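Local coordinates for RagB/SusD family nutrient uptake outer membrane protein (PDB 7KV2), which probably binds beta-glucans at the cell surface as a SusD-family outer membrane protein that serves glycan uptake in a human gut bacterium, at residues A[203-208]-A[216-221]; A[253-258]-A[270-275]; A[263-268]-A[395-400]; A[335-340]-A[434-439]. All coordinates share one frame; numbering follows the deposited sequence.

Contact 1. Residues A[203-208]-A[216-221]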
# COMPACT_ATOMS: atom_id res chain seq x y z
N LEU A 203 -21.54 -9.09 1.97
CA LEU A 203 -20.14 -9.42 1.57
C LEU A 203 -19.71 -10.70 2.27
O LEU A 203 -19.90 -10.87 3.47
CB LEU A 203 -19.24 -8.26 1.98
CG LEU A 203 -19.40 -7.00 1.16
CD1 LEU A 203 -18.55 -5.86 1.68
CD2 LEU A 203 -19.12 -7.24 -0.32
N PRO A 204 -19.00 -11.61 1.58
CA PRO A 204 -18.44 -12.76 2.28
C PRO A 204 -17.25 -12.35 3.16
O PRO A 204 -16.61 -11.31 2.85
CB PRO A 204 -18.08 -13.68 1.12
CG PRO A 204 -17.72 -12.71 -0.01
CD PRO A 204 -18.66 -11.54 0.16
N MET A 205 -16.94 -13.16 4.16
CA MET A 205 -15.77 -12.95 5.05
C MET A 205 -14.48 -13.16 4.24
O MET A 205 -13.53 -12.36 4.42
CB MET A 205 -15.82 -13.88 6.26
CG MET A 205 -14.72 -13.65 7.27
SD MET A 205 -14.60 -11.99 7.92
CE MET A 205 -15.65 -12.08 9.37
N ARG A 206 -14.47 -14.15 3.34
CA ARG A 206 -13.30 -14.46 2.47
C ARG A 206 -13.82 -14.87 1.09
O ARG A 206 -14.83 -15.57 1.02
CB ARG A 206 -12.45 -15.59 3.06
CG ARG A 206 -11.10 -15.78 2.42
CD ARG A 206 -10.21 -16.86 3.01
NE ARG A 206 -9.08 -16.94 2.09
CZ ARG A 206 -7.87 -16.49 2.32
NH1 ARG A 206 -7.47 -16.15 3.55
NH2 ARG A 206 -7.00 -16.52 1.32
N GLU A 207 -13.09 -14.52 0.04
CA GLU A 207 -13.45 -14.98 -1.32
C GLU A 207 -12.92 -16.38 -1.60
O GLU A 207 -12.24 -16.95 -0.76
CB GLU A 207 -12.96 -13.95 -2.32
CG GLU A 207 -14.06 -12.95 -2.69
CD GLU A 207 -15.29 -13.55 -3.36
OE1 GLU A 207 -15.31 -14.80 -3.61
OE2 GLU A 207 -16.26 -12.78 -3.60
N ASP A 208 -13.30 -16.91 -2.77
CA ASP A 208 -12.79 -18.19 -3.32
C ASP A 208 -11.79 -17.89 -4.44
O ASP A 208 -11.54 -16.72 -4.75
CB ASP A 208 -13.93 -19.10 -3.79
CG ASP A 208 -14.80 -18.52 -4.89
OD1 ASP A 208 -14.31 -17.76 -5.70
OD2 ASP A 208 -16.00 -18.80 -4.89
N THR A 216 -14.45 -7.90 0.24
CA THR A 216 -14.93 -8.83 1.28
C THR A 216 -15.21 -8.05 2.56
O THR A 216 -14.69 -6.91 2.70
CB THR A 216 -13.89 -9.92 1.55
OG1 THR A 216 -12.79 -9.25 2.18
CG2 THR A 216 -13.51 -10.64 0.28
N LEU A 217 -15.97 -8.66 3.47
CA LEU A 217 -16.22 -8.08 4.80
C LEU A 217 -14.87 -7.85 5.49
O LEU A 217 -14.72 -6.81 6.10
CB LEU A 217 -17.14 -8.99 5.62
CG LEU A 217 -17.59 -8.39 6.96
CD1 LEU A 217 -18.38 -7.11 6.76
CD2 LEU A 217 -18.41 -9.41 7.74
N ALA A 218 -13.93 -8.80 5.43
CA ALA A 218 -12.65 -8.66 6.16
C ALA A 218 -11.89 -7.45 5.61
O ALA A 218 -11.28 -6.72 6.42
CB ALA A 218 -11.83 -9.92 6.09
N MET A 219 -11.95 -7.24 4.30
CA MET A 219 -11.26 -6.08 3.67
C MET A 219 -11.91 -4.80 4.22
O MET A 219 -11.22 -3.86 4.62
CB MET A 219 -11.33 -6.15 2.15
CG MET A 219 -10.77 -4.93 1.48
SD MET A 219 -12.11 -3.69 1.24
CE MET A 219 -11.35 -2.67 -0.03
N VAL A 220 -13.24 -4.79 4.31
CA VAL A 220 -13.96 -3.57 4.77
C VAL A 220 -13.62 -3.31 6.24
O VAL A 220 -13.39 -2.16 6.59
CB VAL A 220 -15.48 -3.75 4.54
CG1 VAL A 220 -16.33 -2.78 5.35
CG2 VAL A 220 -15.81 -3.63 3.07
N TYR A 221 -13.55 -4.36 7.05
CA TYR A 221 -13.19 -4.30 8.49
C TYR A 221 -11.81 -3.67 8.62
O TYR A 221 -11.56 -2.81 9.49
CB TYR A 221 -13.25 -5.70 9.08
CG TYR A 221 -14.63 -6.17 9.47
CD1 TYR A 221 -15.76 -5.34 9.41
CD2 TYR A 221 -14.79 -7.45 9.97
CE1 TYR A 221 -17.01 -5.82 9.79
CE2 TYR A 221 -16.03 -7.91 10.39
CZ TYR A 221 -17.14 -7.10 10.29
OH TYR A 221 -18.35 -7.60 10.75
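Pro204 O accepts the hydrogen bond that joins the two segments: Leu217 N reaches Pro204 O over 2.8 Å with an N-H...O angle of 162°. The N-H used belongs to the first turn of helix 217-231, where no earlier helical carbonyl can accept it. Thr216 is the N-cap. Its chi1 of 68° sets OG1 between backbone N and carbonyl carbon, turned over the helix start, and Met219 N donates to Thr216 OG1 at 3.0 Å. CG2 of Thr216 meanwhile lies against CG of Glu207 at 3.8 Å. An alanine here is likely to leave Met219 N without its capping acceptor and to open a small gap beside Glu207. Apolar contacts flank the polar pair. Leu203 CD1 meets Val220 CG2 at 3.8 Å, the two side chains crossing at about a right angle. Met205 starts out away from the helix, but bends at chi2 and chi3 bring SD back to Ala218 CB at 3.9 Å and CE to Leu217 CD2 at 4.2 Å. Val197 of helix 183-200 packs on both Leu203 and Val220, closing a small hydrophobic cluster between consecutive helices of this TPR-clan region. The chemistry implies a division of labour: two acceptors, one backbone and one side-chain, satisfy amides of the first helical turn, while leucine and methionine side chains fill the space around them.

Contact 2. Residues A[253-258]-A[270-275]. With NA (sodium ion), chain G.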
# COMPACT_ATOMS: atom_id res chain seq x y z
N TYR A 253 -8.45 -17.08 8.24
CA TYR A 253 -7.37 -16.07 8.33
C TYR A 253 -6.41 -16.48 9.43
O TYR A 253 -6.85 -16.84 10.56
CB TYR A 253 -7.98 -14.67 8.56
CG TYR A 253 -8.80 -14.17 7.41
CD1 TYR A 253 -8.22 -13.90 6.18
CD2 TYR A 253 -10.15 -13.94 7.56
CE1 TYR A 253 -8.97 -13.41 5.12
CE2 TYR A 253 -10.93 -13.50 6.50
CZ TYR A 253 -10.33 -13.23 5.28
OH TYR A 253 -11.09 -12.73 4.25
N ASP A 254 -5.12 -16.46 9.14
CA ASP A 254 -4.11 -16.90 10.12
C ASP A 254 -2.77 -16.43 9.59
O ASP A 254 -2.76 -15.90 8.44
CB ASP A 254 -4.11 -18.43 10.28
CG ASP A 254 -3.60 -18.90 11.64
OD1 ASP A 254 -2.93 -18.12 12.34
OD2 ASP A 254 -3.87 -20.07 11.98
N LEU A 255 -1.70 -16.63 10.37
CA LEU A 255 -0.32 -16.25 9.95
C LEU A 255 0.28 -17.40 9.15
O LEU A 255 0.13 -18.58 9.56
CB LEU A 255 0.57 -15.93 11.15
CG LEU A 255 0.21 -14.70 11.98
CD1 LEU A 255 1.13 -14.56 13.18
CD2 LEU A 255 0.21 -13.43 11.13
N MET A 256 0.98 -17.08 8.06
CA MET A 256 1.84 -18.07 7.38
C MET A 256 2.95 -18.40 8.37
O MET A 256 3.52 -17.54 9.04
CB MET A 256 2.45 -17.51 6.09
CG MET A 256 1.42 -17.02 5.10
SD MET A 256 2.09 -16.91 3.39
CE MET A 256 2.15 -18.67 3.02
N PRO A 257 3.28 -19.69 8.55
CA PRO A 257 4.29 -20.01 9.55
C PRO A 257 5.67 -19.43 9.23
O PRO A 257 6.41 -19.21 10.15
CB PRO A 257 4.34 -21.54 9.54
CG PRO A 257 3.03 -22.00 8.94
CD PRO A 257 2.58 -20.87 8.02
N ASP A 258 6.00 -19.26 7.94
CA ASP A 258 7.34 -18.79 7.51
C ASP A 258 7.19 -17.43 6.80
O ASP A 258 6.56 -17.40 5.73
CB ASP A 258 8.03 -19.76 6.56
CG ASP A 258 9.48 -19.41 6.32
OD1 ASP A 258 9.85 -18.21 6.48
OD2 ASP A 258 10.29 -20.35 6.03
N SER A 270 -2.87 -16.12 0.30
CA SER A 270 -2.61 -17.19 1.28
C SER A 270 -3.61 -17.06 2.44
O SER A 270 -4.45 -16.13 2.48
CB SER A 270 -1.23 -17.08 1.82
OG SER A 270 -1.17 -15.95 2.69
N ILE A 271 -3.42 -17.89 3.47
CA ILE A 271 -4.30 -17.78 4.66
C ILE A 271 -4.08 -16.44 5.36
O ILE A 271 -4.97 -15.98 6.10
CB ILE A 271 -4.09 -18.97 5.59
CG1 ILE A 271 -5.28 -19.06 6.56
CG2 ILE A 271 -2.73 -18.91 6.27
CD1 ILE A 271 -5.62 -20.45 6.93
N GLU A 272 -2.94 -15.79 5.11
CA GLU A 272 -2.63 -14.49 5.74
C GLU A 272 -3.27 -13.32 4.99
O GLU A 272 -3.34 -12.23 5.57
CB GLU A 272 -1.12 -14.29 5.74
CG GLU A 272 -0.72 -13.18 6.67
CD GLU A 272 0.65 -13.23 7.23
OE1 GLU A 272 1.23 -14.34 7.30
OE2 GLU A 272 1.13 -12.15 7.59
N SER A 273 -3.63 -13.49 3.72
CA SER A 273 -4.04 -12.36 2.85
C SER A 273 -5.50 -12.04 3.11
O SER A 273 -6.34 -12.92 2.91
CB SER A 273 -3.85 -12.60 1.35
OG SER A 273 -2.63 -13.24 1.07
N ILE A 274 -5.77 -10.80 3.52
CA ILE A 274 -7.14 -10.19 3.61
C ILE A 274 -7.42 -9.41 2.31
O ILE A 274 -8.54 -9.56 1.73
CB ILE A 274 -7.27 -9.33 4.87
CG1 ILE A 274 -7.18 -10.24 6.10
CG2 ILE A 274 -8.53 -8.48 4.83
CD1 ILE A 274 -6.91 -9.54 7.39
N PHE A 275 -6.46 -8.66 1.80
CA PHE A 275 -6.67 -7.94 0.53
C PHE A 275 -5.34 -7.70 -0.18
O PHE A 275 -4.37 -7.27 0.48
CB PHE A 275 -7.47 -6.66 0.79
CG PHE A 275 -8.12 -6.09 -0.43
CD1 PHE A 275 -9.10 -6.80 -1.11
CD2 PHE A 275 -7.73 -4.85 -0.94
CE1 PHE A 275 -9.71 -6.28 -2.24
CE2 PHE A 275 -8.34 -4.33 -2.08
CZ PHE A 275 -9.31 -5.06 -2.74
NA NA G . -8.09 -16.44 12.54
O HOH W 1 -10.61 -10.92 2.33
O HOH W 2 -7.36 -18.35 13.46
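The sodium site and the type I beta turn from Ser270 to Ser273 meet in this contact. Tyr253 O binds the sodium ion at 2.4 Å, alongside a water, the carbonyl oxygens of Ile248 and Ser250, and Tyr405 OH. One residue on, Asp254 N donates to Ile271 O at 3.1 Å. Glu272 supplies the second link: with CG anti to the backbone N (chi1 -165°) and the chain extended beyond it, the carboxylate reaches past Asp254, and Glu272 OE1 accepts from the N-H of Met256 N at 2.9 Å, met on its anti side and somewhat out of the carboxylate plane. The same carboxylate forms salt bridges through OE1 to Arg435 and through OE2 to Arg404, so it ties a backbone amide to two arginines. An alanine in its place would probably leave Met256 N without this acceptor and take from Arg435 and Arg404 the carboxylate they share. The turn itself is reinforced by an ST turn, Glu272 N donating to Ser270 OG, and leads into strand 273-277, where Ile274 and Phe275 both face Tyr403 in a classic beta bulge. Over the turn, Met256 SD lies 3.5 Å from Ser270 OG. At the other end the Tyr253 ring presents an edge to Ser273 O, which lies in its plane 3.5 Å from CE1, and the ring crosses Ile274 at about a right angle, with CE1 3.8 Å from Ile274 CG1. The Tyr253 hydroxyl is hydrogen-bonded to Met205 O, and a water lies between it and Ile274 O.

Contact 3. Residues A[263-268]-A[395-400]. With EDO (1,2-ethanediol), chain F.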
# COMPACT_ATOMS: atom_id res chain seq x y z
N PHE A 263 5.67 -13.19 0.30
CA PHE A 263 5.86 -12.27 -0.86
C PHE A 263 6.28 -13.05 -2.10
O PHE A 263 6.43 -12.47 -3.16
CB PHE A 263 6.82 -11.12 -0.50
CG PHE A 263 6.17 -10.20 0.49
CD1 PHE A 263 5.25 -9.27 0.07
CD2 PHE A 263 6.43 -10.30 1.84
CE1 PHE A 263 4.57 -8.47 0.97
CE2 PHE A 263 5.77 -9.48 2.74
CZ PHE A 263 4.86 -8.55 2.31
N LYS A 264 6.43 -14.37 -1.96
CA LYS A 264 6.53 -15.29 -3.10
C LYS A 264 5.23 -15.30 -3.88
O LYS A 264 4.12 -15.12 -3.25
CB LYS A 264 6.84 -16.72 -2.62
CG LYS A 264 8.19 -16.85 -1.96
CD LYS A 264 8.45 -18.27 -1.44
CE LYS A 264 9.84 -18.44 -0.88
NZ LYS A 264 9.95 -19.76 -0.23
N GLU A 265 5.32 -15.67 -5.14
CA GLU A 265 4.11 -15.78 -5.98
C GLU A 265 3.17 -16.82 -5.35
O GLU A 265 1.93 -16.58 -5.32
CB GLU A 265 4.48 -16.10 -7.43
CG GLU A 265 3.24 -16.13 -8.29
CD GLU A 265 3.38 -16.55 -9.74
OE1 GLU A 265 4.41 -17.17 -10.12
OE2 GLU A 265 2.46 -16.21 -10.47
N THR A 266 3.70 -17.93 -4.82
CA THR A 266 2.90 -18.93 -4.08
C THR A 266 2.24 -18.37 -2.82
O THR A 266 1.32 -19.04 -2.33
CB THR A 266 3.70 -20.19 -3.76
OG1 THR A 266 4.85 -19.81 -3.00
CG2 THR A 266 4.03 -20.94 -5.03
N GLY A 267 2.66 -17.21 -2.31
CA GLY A 267 2.07 -16.60 -1.11
C GLY A 267 0.91 -15.67 -1.43
O GLY A 267 0.26 -15.22 -0.46
N GLU A 268 0.59 -15.46 -2.71
CA GLU A 268 -0.56 -14.62 -3.10
C GLU A 268 -1.85 -15.27 -2.59
O GLU A 268 -2.06 -16.49 -2.80
CB GLU A 268 -0.62 -14.37 -4.60
CG GLU A 268 0.57 -13.57 -5.11
CD GLU A 268 0.50 -13.28 -6.60
OE1 GLU A 268 -0.25 -13.97 -7.31
OE2 GLU A 268 1.23 -12.37 -7.09
N ASN A 395 5.52 -5.54 -16.57
CA ASN A 395 4.61 -6.71 -16.47
C ASN A 395 5.08 -7.72 -15.44
O ASN A 395 5.01 -8.92 -15.75
CB ASN A 395 4.34 -7.39 -17.82
CG ASN A 395 3.36 -6.56 -18.60
OD1 ASN A 395 2.21 -6.38 -18.18
ND2 ASN A 395 3.86 -5.96 -19.68
N TRP A 396 5.52 -7.28 -14.27
CA TRP A 396 5.83 -8.22 -13.16
C TRP A 396 4.50 -8.75 -12.57
O TRP A 396 3.55 -8.02 -12.53
CB TRP A 396 6.67 -7.51 -12.10
CG TRP A 396 8.00 -7.13 -12.63
CD1 TRP A 396 8.38 -5.90 -13.10
CD2 TRP A 396 9.11 -8.01 -12.81
NE1 TRP A 396 9.67 -5.97 -13.53
CE2 TRP A 396 10.14 -7.25 -13.40
CE3 TRP A 396 9.36 -9.37 -12.51
CZ2 TRP A 396 11.38 -7.80 -13.70
CZ3 TRP A 396 10.59 -9.90 -12.81
CH2 TRP A 396 11.58 -9.13 -13.40
N ASN A 397 4.50 -10.00 -12.11
CA ASN A 397 3.30 -10.70 -11.60
C ASN A 397 3.11 -10.40 -10.09
O ASN A 397 2.08 -10.83 -9.55
CB ASN A 397 3.41 -12.21 -11.86
CG ASN A 397 4.49 -12.93 -11.08
OD1 ASN A 397 5.00 -12.42 -10.07
ND2 ASN A 397 4.88 -14.12 -11.53
N ASN A 398 3.98 -9.63 -9.43
CA ASN A 398 3.87 -9.44 -7.95
C ASN A 398 2.58 -8.72 -7.56
O ASN A 398 2.47 -7.47 -7.75
CB ASN A 398 5.04 -8.66 -7.37
CG ASN A 398 6.39 -9.23 -7.73
OD1 ASN A 398 6.75 -9.26 -8.92
ND2 ASN A 398 7.10 -9.69 -6.71
N ASN A 399 1.62 -9.40 -6.94
CA ASN A 399 0.48 -8.66 -6.35
C ASN A 399 0.96 -7.66 -5.27
O ASN A 399 1.96 -7.91 -4.58
CB ASN A 399 -0.52 -9.62 -5.70
CG ASN A 399 -1.32 -10.45 -6.67
OD1 ASN A 399 -1.11 -10.40 -7.90
ND2 ASN A 399 -2.23 -11.23 -6.10
N LEU A 400 0.26 -6.55 -5.11
CA LEU A 400 0.55 -5.58 -4.02
C LEU A 400 -0.26 -6.01 -2.81
O LEU A 400 -1.50 -5.97 -2.87
CB LEU A 400 0.27 -4.13 -4.47
CG LEU A 400 0.63 -3.12 -3.40
CD1 LEU A 400 2.13 -3.10 -3.14
CD2 LEU A 400 0.11 -1.73 -3.79
C1 EDO F . -0.81 -18.02 -5.25
O1 EDO F . -2.24 -18.07 -5.09
C2 EDO F . -0.29 -17.90 -6.68
O2 EDO F . -0.82 -16.85 -7.48
O HOH W 3 5.99 -9.79 -4.06
O HOH W 4 -3.56 -13.29 -7.85
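Glu268 CG stands anti to the carbonyl carbon (chi1 -64°) and the chain runs out extended beyond it, while Asn399 CG takes the same kind of position (chi1 -71°); both side chains leave their backbones toward each other and their flat ends overlap. The carboxylate and amide planes lie 15° apart, stacked, with Glu268 CD 3.4 Å from Asn399 CG, although the two side chains cross at about a right angle. The hydrogen bond between the segments runs from Asn399 N to Glu268 OE2 at 3.0 Å, meeting the oxygen on its anti side, out of the carboxylate plane. Asn397 O lies 3.0 Å from Glu268 OE2, but both are acceptors, so this is an approach and not a hydrogen bond. The rotation of the Asn399 amide is fixed from outside the pair: OD1 accepts from Tyr279 N and ND2 donates to Glu276 OE1. Water links the segments as well, bridging Phe263 O and Asn398 ND2. An ethanediol, probably from the crystallisation liquor, hydrogen-bonds through O2 to Glu268 OE1 at 2.9 Å and through O1 to Glu268 O. More loosely, Glu265 crosses Asn397, with CD 3.4 Å from ND2. The contact thus joins the 3-10 segment 265-267 to the loop entering strand 400-404. It lies at the end of the antiparallel pair of strands 273-277 and 400-404, Phe263 and Glu268 both resting on Arg401, while helices 299-303 and 70-75 pack against Asn398 and Leu400 respectively.

Contact 4. Residues A[335-340]-A[434-439]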
# COMPACT_ATOMS: atom_id res chain seq x y z
N ASN A 335 18.17 -13.45 14.20
CA ASN A 335 17.22 -14.58 14.03
C ASN A 335 15.81 -14.07 13.69
O ASN A 335 14.88 -14.90 13.66
CB ASN A 335 17.17 -15.43 15.30
CG ASN A 335 16.73 -14.58 16.46
OD1 ASN A 335 17.21 -13.46 16.61
ND2 ASN A 335 15.82 -15.09 17.25
N ASP A 336 15.64 -12.76 13.44
CA ASP A 336 14.38 -12.22 12.89
C ASP A 336 14.37 -12.58 11.39
O ASP A 336 15.21 -11.98 10.60
CB ASP A 336 14.24 -10.73 13.17
CG ASP A 336 12.84 -10.19 12.97
OD1 ASP A 336 12.15 -10.68 11.99
OD2 ASP A 336 12.43 -9.31 13.77
N THR A 337 13.48 -13.48 10.98
CA THR A 337 13.39 -13.93 9.56
C THR A 337 13.01 -12.74 8.65
O THR A 337 13.21 -12.83 7.42
CB THR A 337 12.40 -15.09 9.38
OG1 THR A 337 11.10 -14.63 9.79
CG2 THR A 337 12.85 -16.33 10.14
N ARG A 338 12.39 -11.72 9.23
CA ARG A 338 11.96 -10.52 8.45
C ARG A 338 13.18 -9.75 7.93
O ARG A 338 13.02 -8.98 6.97
CB ARG A 338 11.05 -9.63 9.27
CG ARG A 338 9.79 -10.35 9.71
CD ARG A 338 8.95 -9.48 10.59
NE ARG A 338 9.58 -9.32 11.92
CZ ARG A 338 8.93 -8.96 13.03
NH1 ARG A 338 7.63 -8.68 13.00
NH2 ARG A 338 9.61 -8.91 14.17
N ARG A 339 14.34 -9.88 8.56
CA ARG A 339 15.50 -9.06 8.17
C ARG A 339 15.84 -9.42 6.72
O ARG A 339 15.90 -8.52 5.88
CB ARG A 339 16.72 -9.30 9.05
CG ARG A 339 17.88 -8.39 8.69
CD ARG A 339 19.06 -8.58 9.63
NE ARG A 339 19.72 -9.83 9.25
CZ ARG A 339 20.79 -10.31 9.87
NH1 ARG A 339 21.31 -9.63 10.87
NH2 ARG A 339 21.35 -11.44 9.47
N ASN A 340 16.10 -10.70 6.43
CA ASN A 340 16.49 -11.08 5.05
C ASN A 340 15.29 -11.06 4.10
O ASN A 340 15.52 -10.80 2.88
CB ASN A 340 17.30 -12.37 5.02
CG ASN A 340 18.59 -12.22 5.80
OD1 ASN A 340 18.90 -11.15 6.33
ND2 ASN A 340 19.30 -13.33 5.95
N LYS A 434 6.74 -13.86 17.38
CA LYS A 434 7.30 -15.23 17.40
C LYS A 434 7.23 -15.86 16.01
O LYS A 434 8.09 -16.67 15.72
CB LYS A 434 6.65 -16.09 18.48
CG LYS A 434 7.07 -15.66 19.88
CD LYS A 434 6.97 -16.77 20.90
CE LYS A 434 5.56 -17.29 20.99
NZ LYS A 434 5.32 -17.93 22.31
N ARG A 435 6.29 -15.44 15.16
CA ARG A 435 6.24 -15.98 13.78
C ARG A 435 7.56 -15.61 13.09
O ARG A 435 8.06 -16.44 12.35
CB ARG A 435 5.03 -15.45 13.00
CG ARG A 435 4.92 -16.04 11.60
CD ARG A 435 5.65 -15.17 10.58
NE ARG A 435 4.97 -13.90 10.33
CZ ARG A 435 3.91 -13.68 9.53
NH1 ARG A 435 3.31 -14.67 8.91
NH2 ARG A 435 3.41 -12.45 9.41
N ALA A 436 8.13 -14.45 13.41
CA ALA A 436 9.40 -13.96 12.82
C ALA A 436 10.65 -14.68 13.35
O ALA A 436 11.76 -14.34 12.90
CB ALA A 436 9.48 -12.48 13.03
N GLY A 437 10.50 -15.67 14.23
CA GLY A 437 11.63 -16.46 14.76
C GLY A 437 12.18 -15.91 16.07
O GLY A 437 13.23 -16.43 16.51
N LEU A 438 11.54 -14.92 16.69
CA LEU A 438 12.11 -14.24 17.89
C LEU A 438 11.71 -15.08 19.10
O LEU A 438 10.54 -15.54 19.18
CB LEU A 438 11.63 -12.79 18.01
CG LEU A 438 12.08 -11.86 16.88
CD1 LEU A 438 11.50 -10.49 17.04
CD2 LEU A 438 13.59 -11.76 16.82
N VAL A 439 12.64 -15.36 20.00
CA VAL A 439 12.32 -16.27 21.14
C VAL A 439 11.80 -15.43 22.31
O VAL A 439 10.99 -15.95 23.08
CB VAL A 439 13.50 -17.16 21.53
CG1 VAL A 439 14.01 -17.97 20.35
CG2 VAL A 439 14.61 -16.39 22.19
O HOH W 5 9.26 -16.75 9.84
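Arg338 and Ala436 meet along most of the arginine side chain. Beginning at CB, which is followed by CG anti to the carbonyl carbon (chi1 -60°), the chain passes Ala436 CB with CG at 4.0 Å and CD at 3.9 Å, then bends at chi3 so that the guanidinium turns one face to that methyl, Ala436 CB standing 3.3 Å above its plane, offset toward the rim. At NE, 3.4 Å from Ala436 CB, the chain also donates to Asp336 OD1. NH2 at the tip bonds Asp336 OD2 at 2.9 Å, in the guanidinium plane, and lies near Leu438 CD1; NH1 forms salt bridges with Glu452 and Glu456. The grip is side-on, one nitrogen to each carboxylate oxygen. Asp336 OD1 serves twice, since Arg338 N donates to it as well, from the anti side, which caps helix 337-342. Both flat groups are therefore fixed in rotation, and Leu438 CD1 packs 3.6 Å from Asp336 OD2. The backbone link is nearly straight: Thr337 N donates to Ala436 O in the carbonyl plane, 2.7 Å long with an N-H...O angle of 173°. A water joins Thr337 OG1 to Arg435 O, and Asn335 ND2 makes a weak bond to Gly437 O. Gly437, with positive phi, ends helix 425-435 in a Schellman motif, and a CB there would clash with Asn335 O. The arrangement is that of two helix termini meeting: the Asp-capped N-terminus of 337-342 donates an amide to a carbonyl at the Schellman-closed C-terminus of 425-435.

Contact 3 is the buried one, closest to the centre of the chain; contacts 1, 2 and 4 are partly buried, and contact 4 lies furthest out. Contacts 2 and 3 serve the same two-stranded sheet, at strand 273-277 and at the loop into strand 400-404, and their segments alternate along the chain. Contact 1 leans on contact 2 through Tyr253 and through Arg206, which donates to Ser270 O. Contact 4 joins contact 2 through Arg435, which reaches Glu272 and Met256 O. Chemistry follows place: mostly apolar packing at a helix start in contact 1, metal and carboxylate in contact 2, stacked polar groups in contact 3, and a backbone bond between helix ends beside a buried Arg-Asp salt bridge in contact 4.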